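Side-chain contacts in phosphatidylserine synthase (Haemophilus influenzae, PDB 3HSI), which belongs to the phospholipase D superfamily and combines two PLD-like alpha/beta halves in one chain, with two copies of the chain in the assembly: residues N282-L287 with R385-D390; G306-N311 with L330-L335; R354-R357 with T362-L365. All coordinates share one frame; numbering follows the deposited sequence.

Overall arrangement
From the N terminus, the chain first reaches 282-287, which opens contact 1 at the start of helix 285-296 and is closed by 385-390, 98 residues further on, in the loop before strand 391-398. Within that long loop contact 2 closes first, joining the end of strand 300-306 and the following turn to helix 327-341. Contact 3 then closes a short loop between strands 351-356 and 362-363. Contacts 2 and 3 are thus in series, both nested inside contact 1. Their centres lie about 9 Å apart, and backbone pairs A310 with Y363 and D307 with W356 connect them. Contact 1, about 17 Å from contact 2 between centres, touches it where N282 packs on Y331.

Contact 1: residues N282-L287 with R385-D390; sequences NFPRTL and RAWRLD
W387 lays its indole against P284, T286 and L287 at the start of helix 285-296, in the PLD-like alpha/beta fold, where the loop between strands 374-378 and 391-398 meets that helix start. P284 holds the N-cap position. From CB of W387, a chi1 of -108°, well away from a staggered value, and a chi2 of -115° together turn one indole face to the proline. W387 CG already has P284 CG 4.2 Å away. The proline atom comes closer over the CD2-CE3 bond, with P284 CG 3.7 Å from each of W387 CD2 and W387 CE3. It stands 3.9 Å from the six-membered-ring centroid and 21° off the ring normal, the geometry of a CH-pi contact. Further out, L287 CD1 reaches W387 CH2 at 3.8 Å. On the pyrrole side, the methyl T286 CG2 comes within 3.6 Å of W387 NE1, while the indole N-H is spent on E264 of helix 258-268 and T286 OG1 pairs with K290. R216 of the second subunit packs on both T286 and W387. Within the 385-390 loop itself, R385 grips D390 side-on: R385 NE meets D390 OD2 at 3.1 Å, and R385 NH2 meets D390 OD1 on its syn lone pair at 2.9 Å.

Contact 2: residues G306-N311 with L330-L335; sequences GDKVAN and LYESNL
K308 and E332 run obliquely across each other, so that both the aliphatic and the charged parts of the lysine lie against the carboxylate. The E332 chain is extended beyond CG, whereas K308 bends at chi3 (-59°) and chi4 (-65°), curling its ammonium back to the glutamate. This leaves K308 CG only 3.4 Å from E332 CD while K308 NZ forms a salt bridge to E332 OE1 at 2.8 Å, approaching on the syn side and somewhat out of the carboxylate plane. The second bond, K308 NZ to E332 OE2 at 3.1 Å, is weak. Each charge has another partner: K308 also bridges to E429, and E332 OE2 bonds to Y434. N311 meets Y331 differently, its ND2 at the ring edge 4.0 Å from Y331 CD2, with amide and ring planes 34° apart; N311 OD1 is held by F313 N. The loop itself is shaped by an Asx turn in which D307 OD2 accepts from V309 N at 3.3 Å. All this falls in a beta-alpha-beta crossover: strand 300-306 leads through helix 327-341 and the short helix 343-348 to its parallel neighbour 351-356, on which L335 packs through L355, while L330 rests on helix 450-457.

Contact 3: residues R354-R357 with T362-L365; sequences RLWR and TYHL
W356 and Y363 both carry CG anti to the backbone N, at chi1 -172° and 179°, and these torsions bring the two aromatic side chains together between their strands. The setting is the PLD-like fold: strand 351-356 belongs to one mixed sheet, whereas 362-363 pairs in parallel with 171-179 of the other, so the aromatic pair spans the two sheets. H364, directly after the tyrosine, opens an HxK sequence of the kind that marks this family, and its ND1 is hydrogen-bonded to D173. The rings meet obliquely, with planes at 39° and the tyrosine centroid 5.0 Å from that of the indole five-membered ring, so the pair is neither a parallel stack nor an edge-to-face one. Y363 CD1 does most of the touching, lying over one indole face 3.5 Å from W356 CG and 3.6 Å from W356 CB. The tyrosine's methylene contributes as well, Y363 CB being 3.7 Å from W356 CE3. Nearby, Y172 meets the W356 ring, A310 packs on W356, and I304 and C277 touch Y363, while T362 turns its hydroxyl to R171. Beyond the tyrosine the six-membered side of the indole reaches the backbone obliquely, where W356 CZ3 stands 3.8 Å from T362 O.

Contact 1: residues N282-L287 with R385-D390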
loop_
_atom_site.group_PDB
_atom_site.type_symbol
_atom_site.label_atom_id
_atom_site.label_comp_id
_atom_site.label_asym_id
_atom_site.label_seq_id
_atom_site.Cartn_x
_atom_site.Cartn_y
_atom_site.Cartn_z
ATOM N N ASN C 282 -11.404 -10.272 9.870
ATOM C CA ASN C 282 -10.875 -9.683 8.607
ATOM C C ASN C 282 -9.588 -10.371 8.176
ATOM O O ASN C 282 -8.557 -9.720 8.114
ATOM C CB ASN C 282 -10.647 -8.151 8.760
ATOM C CG ASN C 282 -10.266 -7.468 7.436
ATOM O OD1 ASN C 282 -10.780 -7.817 6.376
ATOM N ND2 ASN C 282 -9.359 -6.486 7.503
ATOM N N PHE C 283 -9.664 -11.679 7.874
ATOM C CA PHE C 283 -8.473 -12.469 7.528
ATOM C C PHE C 283 -7.937 -12.094 6.155
ATOM O O PHE C 283 -8.712 -11.773 5.251
ATOM C CB PHE C 283 -8.734 -13.986 7.584
ATOM C CG PHE C 283 -9.028 -14.494 8.957
ATOM C CD1 PHE C 283 -8.065 -14.441 9.948
ATOM C CD2 PHE C 283 -10.260 -15.048 9.258
ATOM C CE1 PHE C 283 -8.353 -14.887 11.269
ATOM C CE2 PHE C 283 -10.545 -15.511 10.542
ATOM C CZ PHE C 283 -9.591 -15.416 11.558
ATOM N N PRO C 284 -6.610 -12.132 6.006
ATOM C CA PRO C 284 -6.017 -12.108 4.693
ATOM C C PRO C 284 -6.624 -13.243 3.883
ATOM O O PRO C 284 -6.966 -14.279 4.457
ATOM C CB PRO C 284 -4.527 -12.393 4.955
ATOM C CG PRO C 284 -4.338 -12.316 6.410
ATOM C CD PRO C 284 -5.648 -12.493 7.067
ATOM N N ARG C 285 -6.789 -13.043 2.567
ATOM C CA ARG C 285 -7.309 -14.085 1.675
ATOM C C ARG C 285 -6.562 -15.387 1.812
ATOM O O ARG C 285 -7.178 -16.442 1.785
ATOM C CB ARG C 285 -7.315 -13.634 0.165
ATOM N N THR C 286 -5.238 -15.331 1.957
ATOM C CA THR C 286 -4.444 -16.556 2.100
ATOM C C THR C 286 -4.894 -17.364 3.330
ATOM O O THR C 286 -4.874 -18.573 3.286
ATOM C CB THR C 286 -2.886 -16.295 2.160
ATOM O OG1 THR C 286 -2.187 -17.552 2.261
ATOM C CG2 THR C 286 -2.482 -15.421 3.387
ATOM N N LEU C 287 -5.299 -16.698 4.409
ATOM C CA LEU C 287 -5.696 -17.415 5.617
ATOM C C LEU C 287 -7.124 -17.921 5.486
ATOM O O LEU C 287 -7.480 -18.979 6.038
ATOM C CB LEU C 287 -5.528 -16.541 6.872
ATOM C CG LEU C 287 -4.084 -16.346 7.366
ATOM C CD1 LEU C 287 -4.082 -15.866 8.802
ATOM C CD2 LEU C 287 -3.209 -17.604 7.243
ATOM N N ARG C 385 -3.408 -5.755 6.575
ATOM C CA ARG C 385 -2.392 -4.768 7.067
ATOM C C ARG C 385 -1.164 -5.471 7.627
ATOM O O ARG C 385 -0.016 -5.111 7.323
ATOM C CB ARG C 385 -2.927 -3.960 8.269
ATOM C CG ARG C 385 -3.777 -2.768 7.967
ATOM C CD ARG C 385 -3.725 -1.804 9.152
ATOM N NE ARG C 385 -2.439 -1.101 9.195
ATOM C CZ ARG C 385 -2.118 -0.076 8.414
ATOM N NH1 ARG C 385 -2.986 0.369 7.514
ATOM N NH2 ARG C 385 -0.922 0.499 8.511
ATOM N N ALA C 386 -1.428 -6.426 8.523
ATOM C CA ALA C 386 -0.381 -7.256 9.130
ATOM C C ALA C 386 0.409 -8.027 8.060
ATOM O O ALA C 386 1.616 -8.217 8.185
ATOM C CB ALA C 386 -0.985 -8.199 10.149
ATOM N N TRP C 387 -0.246 -8.418 6.976
ATOM C CA TRP C 387 0.459 -9.168 5.923
ATOM C C TRP C 387 1.315 -8.336 4.972
ATOM O O TRP C 387 2.052 -8.881 4.125
ATOM C CB TRP C 387 -0.529 -10.022 5.112
ATOM C CG TRP C 387 -0.389 -11.487 5.422
ATOM C CD1 TRP C 387 0.014 -12.477 4.564
ATOM C CD2 TRP C 387 -0.626 -12.120 6.688
ATOM N NE1 TRP C 387 0.041 -13.688 5.223
ATOM C CE2 TRP C 387 -0.345 -13.491 6.528
ATOM C CE3 TRP C 387 -1.022 -11.651 7.953
ATOM C CZ2 TRP C 387 -0.461 -14.407 7.586
ATOM C CZ3 TRP C 387 -1.128 -12.556 9.002
ATOM C CH2 TRP C 387 -0.861 -13.914 8.809
ATOM N N ARG C 388 1.237 -7.019 5.070
ATOM C CA ARG C 388 1.894 -6.239 4.054
ATOM C C ARG C 388 2.498 -4.982 4.604
ATOM O O ARG C 388 3.582 -4.586 4.186
ATOM C CB ARG C 388 0.872 -5.907 2.950
ATOM C CG ARG C 388 1.429 -5.240 1.758
ATOM C CD ARG C 388 0.282 -4.791 0.826
ATOM N NE ARG C 388 -0.292 -5.863 0.001
ATOM C CZ ARG C 388 -1.322 -6.644 0.347
ATOM N NH1 ARG C 388 -1.911 -6.526 1.538
ATOM N NH2 ARG C 388 -1.766 -7.574 -0.496
ATOM N N LEU C 389 1.788 -4.334 5.519
ATOM C CA LEU C 389 2.174 -2.990 5.933
ATOM C C LEU C 389 2.908 -2.923 7.281
ATOM O O LEU C 389 3.905 -2.211 7.393
ATOM C CB LEU C 389 0.966 -2.054 5.932
ATOM C CG LEU C 389 0.139 -2.042 4.636
ATOM C CD1 LEU C 389 -1.153 -1.249 4.808
ATOM C CD2 LEU C 389 0.973 -1.488 3.476
ATOM N N ASP C 390 2.446 -3.661 8.285
ATOM C CA ASP C 390 2.920 -3.397 9.679
ATOM C C ASP C 390 4.104 -4.249 10.137
ATOM O O ASP C 390 4.363 -5.324 9.586
ATOM C CB ASP C 390 1.776 -3.515 10.688
ATOM C CG ASP C 390 0.599 -2.572 10.386
ATOM O OD1 ASP C 390 0.783 -1.505 9.772
ATOM O OD2 ASP C 390 -0.533 -2.884 10.794
#

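Contact 2: residues G306-N311 with L330-L335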
loop_
_atom_site.group_PDB
_atom_site.type_symbol
_atom_site.label_atom_id
_atom_site.label_comp_id
_atom_site.label_asym_id
_atom_site.label_seq_id
_atom_site.Cartn_x
_atom_site.Cartn_y
_atom_site.Cartn_z
ATOM N N GLY C 306 -14.842 -10.453 18.754
ATOM C CA GLY C 306 -15.767 -9.614 19.460
ATOM C C GLY C 306 -17.065 -9.456 18.691
ATOM O O GLY C 306 -17.081 -9.408 17.441
ATOM N N ASP C 307 -18.155 -9.419 19.454
ATOM C CA ASP C 307 -19.410 -8.809 19.009
ATOM C C ASP C 307 -19.138 -7.385 18.534
ATOM O O ASP C 307 -18.279 -6.714 19.096
ATOM C CB ASP C 307 -20.384 -8.745 20.198
ATOM C CG ASP C 307 -21.843 -8.581 19.772
ATOM O OD1 ASP C 307 -22.639 -9.526 20.013
ATOM O OD2 ASP C 307 -22.215 -7.513 19.243
ATOM N N LYS C 308 -19.877 -6.948 17.508
ATOM C CA LYS C 308 -20.001 -5.537 17.087
ATOM C C LYS C 308 -19.767 -4.527 18.211
ATOM O O LYS C 308 -19.016 -3.575 18.072
ATOM C CB LYS C 308 -21.455 -5.278 16.655
ATOM C CG LYS C 308 -21.792 -5.589 15.264
ATOM C CD LYS C 308 -22.998 -4.740 14.781
ATOM C CE LYS C 308 -24.317 -4.893 15.553
ATOM N NZ LYS C 308 -24.993 -6.235 15.482
ATOM N N VAL C 309 -20.467 -4.740 19.313
ATOM C CA VAL C 309 -20.475 -3.821 20.425
ATOM C C VAL C 309 -19.162 -3.868 21.216
ATOM O O VAL C 309 -18.867 -2.941 21.959
ATOM C CB VAL C 309 -21.670 -4.137 21.333
ATOM C CG1 VAL C 309 -21.605 -3.347 22.637
ATOM C CG2 VAL C 309 -22.988 -3.855 20.576
ATOM N N ALA C 310 -18.369 -4.929 21.047
ATOM C CA ALA C 310 -17.040 -5.014 21.686
ATOM C C ALA C 310 -15.868 -4.463 20.823
ATOM O O ALA C 310 -14.701 -4.585 21.170
ATOM C CB ALA C 310 -16.778 -6.437 22.106
ATOM N N ASN C 311 -16.194 -3.887 19.675
ATOM C CA ASN C 311 -15.232 -3.200 18.812
ATOM C C ASN C 311 -15.117 -1.760 19.300
ATOM O O ASN C 311 -16.120 -1.148 19.638
ATOM C CB ASN C 311 -15.778 -3.231 17.390
ATOM C CG ASN C 311 -14.804 -2.667 16.370
ATOM O OD1 ASN C 311 -14.582 -1.445 16.283
ATOM N ND2 ASN C 311 -14.232 -3.547 15.580
ATOM N N LEU C 330 -19.355 -3.617 9.078
ATOM C CA LEU C 330 -18.635 -4.220 7.975
ATOM C C LEU C 330 -18.042 -5.599 8.366
ATOM O O LEU C 330 -18.229 -6.585 7.640
ATOM C CB LEU C 330 -17.551 -3.273 7.440
ATOM C CG LEU C 330 -16.708 -3.798 6.258
ATOM C CD1 LEU C 330 -17.563 -4.210 5.041
ATOM C CD2 LEU C 330 -15.656 -2.778 5.832
ATOM N N TYR C 331 -17.369 -5.664 9.518
ATOM C CA TYR C 331 -16.777 -6.932 9.987
ATOM C C TYR C 331 -17.821 -7.959 10.306
ATOM O O TYR C 331 -17.639 -9.109 9.972
ATOM C CB TYR C 331 -15.836 -6.756 11.195
ATOM C CG TYR C 331 -14.680 -5.842 10.864
ATOM C CD1 TYR C 331 -14.014 -5.968 9.660
ATOM C CD2 TYR C 331 -14.282 -4.826 11.739
ATOM C CE1 TYR C 331 -12.965 -5.121 9.328
ATOM C CE2 TYR C 331 -13.231 -3.965 11.407
ATOM C CZ TYR C 331 -12.576 -4.132 10.204
ATOM O OH TYR C 331 -11.532 -3.309 9.844
ATOM N N GLU C 332 -18.903 -7.548 10.955
ATOM C CA GLU C 332 -19.946 -8.495 11.300
ATOM C C GLU C 332 -20.540 -9.072 10.020
ATOM O O GLU C 332 -20.741 -10.278 9.921
ATOM C CB GLU C 332 -21.036 -7.840 12.125
ATOM C CG GLU C 332 -21.926 -8.839 12.870
ATOM C CD GLU C 332 -23.152 -8.180 13.541
ATOM O OE1 GLU C 332 -23.351 -8.411 14.752
ATOM O OE2 GLU C 332 -23.911 -7.427 12.873
ATOM N N SER C 333 -20.819 -8.234 9.029
ATOM C CA SER C 333 -21.482 -8.792 7.863
ATOM C C SER C 333 -20.559 -9.722 7.062
ATOM O O SER C 333 -21.029 -10.675 6.448
ATOM C CB SER C 333 -22.170 -7.721 6.998
ATOM O OG SER C 333 -21.310 -6.666 6.744
ATOM N N ASN C 334 -19.250 -9.473 7.132
ATOM C CA ASN C 334 -18.282 -10.403 6.581
ATOM C C ASN C 334 -18.263 -11.753 7.339
ATOM O O ASN C 334 -18.226 -12.825 6.722
ATOM C CB ASN C 334 -16.891 -9.737 6.426
ATOM C CG ASN C 334 -16.789 -8.916 5.104
ATOM O OD1 ASN C 334 -16.959 -9.467 4.022
ATOM N ND2 ASN C 334 -16.544 -7.617 5.199
ATOM N N LEU C 335 -18.320 -11.690 8.666
ATOM C CA LEU C 335 -18.549 -12.884 9.487
ATOM C C LEU C 335 -19.863 -13.598 9.126
ATOM O O LEU C 335 -19.908 -14.818 8.959
ATOM C CB LEU C 335 -18.566 -12.493 10.958
ATOM C CG LEU C 335 -18.713 -13.677 11.896
ATOM C CD1 LEU C 335 -17.513 -14.630 11.740
ATOM C CD2 LEU C 335 -18.822 -13.156 13.306
HETATM O O HOH W 1 -21.318 -8.973 15.961
#

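Contact 3: residues R354-R357 with T362-L365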
loop_
_atom_site.group_PDB
_atom_site.type_symbol
_atom_site.label_atom_id
_atom_site.label_comp_id
_atom_site.label_asym_id
_atom_site.label_seq_id
_atom_site.Cartn_x
_atom_site.Cartn_y
_atom_site.Cartn_z
ATOM N N ARG C 354 -17.381 -18.108 18.045
ATOM C CA ARG C 354 -17.783 -17.559 19.323
ATOM C C ARG C 354 -17.725 -16.060 19.292
ATOM O O ARG C 354 -16.767 -15.494 18.765
ATOM C CB ARG C 354 -16.836 -18.019 20.418
ATOM C CG ARG C 354 -17.212 -19.309 21.012
ATOM C CD ARG C 354 -16.032 -19.744 21.800
ATOM N NE ARG C 354 -16.195 -21.103 22.267
ATOM C CZ ARG C 354 -16.899 -21.454 23.331
ATOM N NH1 ARG C 354 -17.554 -20.551 24.067
ATOM N NH2 ARG C 354 -16.940 -22.730 23.654
ATOM N N LEU C 355 -18.743 -15.424 19.850
ATOM C CA LEU C 355 -18.773 -13.977 19.926
ATOM C C LEU C 355 -18.602 -13.523 21.375
ATOM O O LEU C 355 -19.379 -13.934 22.261
ATOM C CB LEU C 355 -20.087 -13.437 19.383
ATOM C CG LEU C 355 -20.369 -13.568 17.875
ATOM C CD1 LEU C 355 -21.726 -12.964 17.606
ATOM C CD2 LEU C 355 -19.332 -12.854 17.046
ATOM N N TRP C 356 -17.609 -12.657 21.591
ATOM C CA TRP C 356 -17.310 -12.137 22.921
ATOM C C TRP C 356 -18.060 -10.841 23.134
ATOM O O TRP C 356 -18.105 -9.983 22.238
ATOM C CB TRP C 356 -15.793 -11.903 23.084
ATOM C CG TRP C 356 -15.321 -11.541 24.489
ATOM C CD1 TRP C 356 -14.814 -12.408 25.439
ATOM C CD2 TRP C 356 -15.250 -10.216 25.073
ATOM N NE1 TRP C 356 -14.447 -11.697 26.574
ATOM C CE2 TRP C 356 -14.721 -10.365 26.389
ATOM C CE3 TRP C 356 -15.645 -8.934 24.638
ATOM C CZ2 TRP C 356 -14.529 -9.275 27.262
ATOM C CZ3 TRP C 356 -15.468 -7.849 25.488
ATOM C CH2 TRP C 356 -14.891 -8.029 26.808
ATOM N N ARG C 357 -18.623 -10.699 24.328
ATOM C CA ARG C 357 -19.336 -9.498 24.698
ATOM C C ARG C 357 -19.435 -9.397 26.229
ATOM O O ARG C 357 -19.766 -10.356 26.874
ATOM C CB ARG C 357 -20.733 -9.540 24.108
ATOM C CG ARG C 357 -21.488 -8.228 24.317
ATOM C CD ARG C 357 -22.852 -8.269 23.686
ATOM N NE ARG C 357 -23.432 -6.953 23.881
ATOM C CZ ARG C 357 -24.516 -6.468 23.291
ATOM N NH1 ARG C 357 -25.212 -7.194 22.420
ATOM N NH2 ARG C 357 -24.896 -5.222 23.594
ATOM N N THR C 362 -14.344 -3.735 25.500
ATOM C CA THR C 362 -13.989 -4.068 24.124
ATOM C C THR C 362 -13.030 -5.266 24.067
ATOM O O THR C 362 -12.403 -5.675 25.090
ATOM C CB THR C 362 -13.415 -2.880 23.370
ATOM O OG1 THR C 362 -12.286 -2.410 24.083
ATOM C CG2 THR C 362 -14.470 -1.713 23.206
ATOM N N TYR C 363 -12.924 -5.814 22.869
ATOM C CA TYR C 363 -12.199 -7.037 22.655
ATOM C C TYR C 363 -11.018 -6.831 21.733
ATOM O O TYR C 363 -11.185 -6.436 20.616
ATOM C CB TYR C 363 -13.156 -8.069 22.074
ATOM C CG TYR C 363 -12.580 -9.418 21.743
ATOM C CD1 TYR C 363 -12.582 -10.424 22.689
ATOM C CD2 TYR C 363 -12.106 -9.716 20.448
ATOM C CE1 TYR C 363 -12.129 -11.679 22.398
ATOM C CE2 TYR C 363 -11.621 -10.988 20.136
ATOM C CZ TYR C 363 -11.647 -11.974 21.128
ATOM O OH TYR C 363 -11.175 -13.251 20.907
ATOM N N HIS C 364 -9.824 -7.161 22.205
ATOM C CA HIS C 364 -8.646 -7.042 21.373
ATOM C C HIS C 364 -7.711 -8.270 21.471
ATOM O O HIS C 364 -6.501 -8.098 21.507
ATOM C CB HIS C 364 -7.890 -5.799 21.815
ATOM C CG HIS C 364 -6.850 -5.340 20.845
ATOM N ND1 HIS C 364 -5.495 -5.321 21.154
ATOM C CD2 HIS C 364 -6.964 -4.877 19.574
ATOM C CE1 HIS C 364 -4.824 -4.860 20.112
ATOM N NE2 HIS C 364 -5.689 -4.593 19.140
ATOM N N LEU C 365 -8.252 -9.486 21.529
ATOM C CA LEU C 365 -7.399 -10.681 21.640
ATOM C C LEU C 365 -6.956 -11.183 20.277
ATOM O O LEU C 365 -7.727 -11.179 19.297
ATOM C CB LEU C 365 -8.118 -11.840 22.346
ATOM C CG LEU C 365 -8.730 -11.692 23.720
ATOM C CD1 LEU C 365 -9.554 -12.946 23.974
ATOM C CD2 LEU C 365 -7.702 -11.595 24.744
#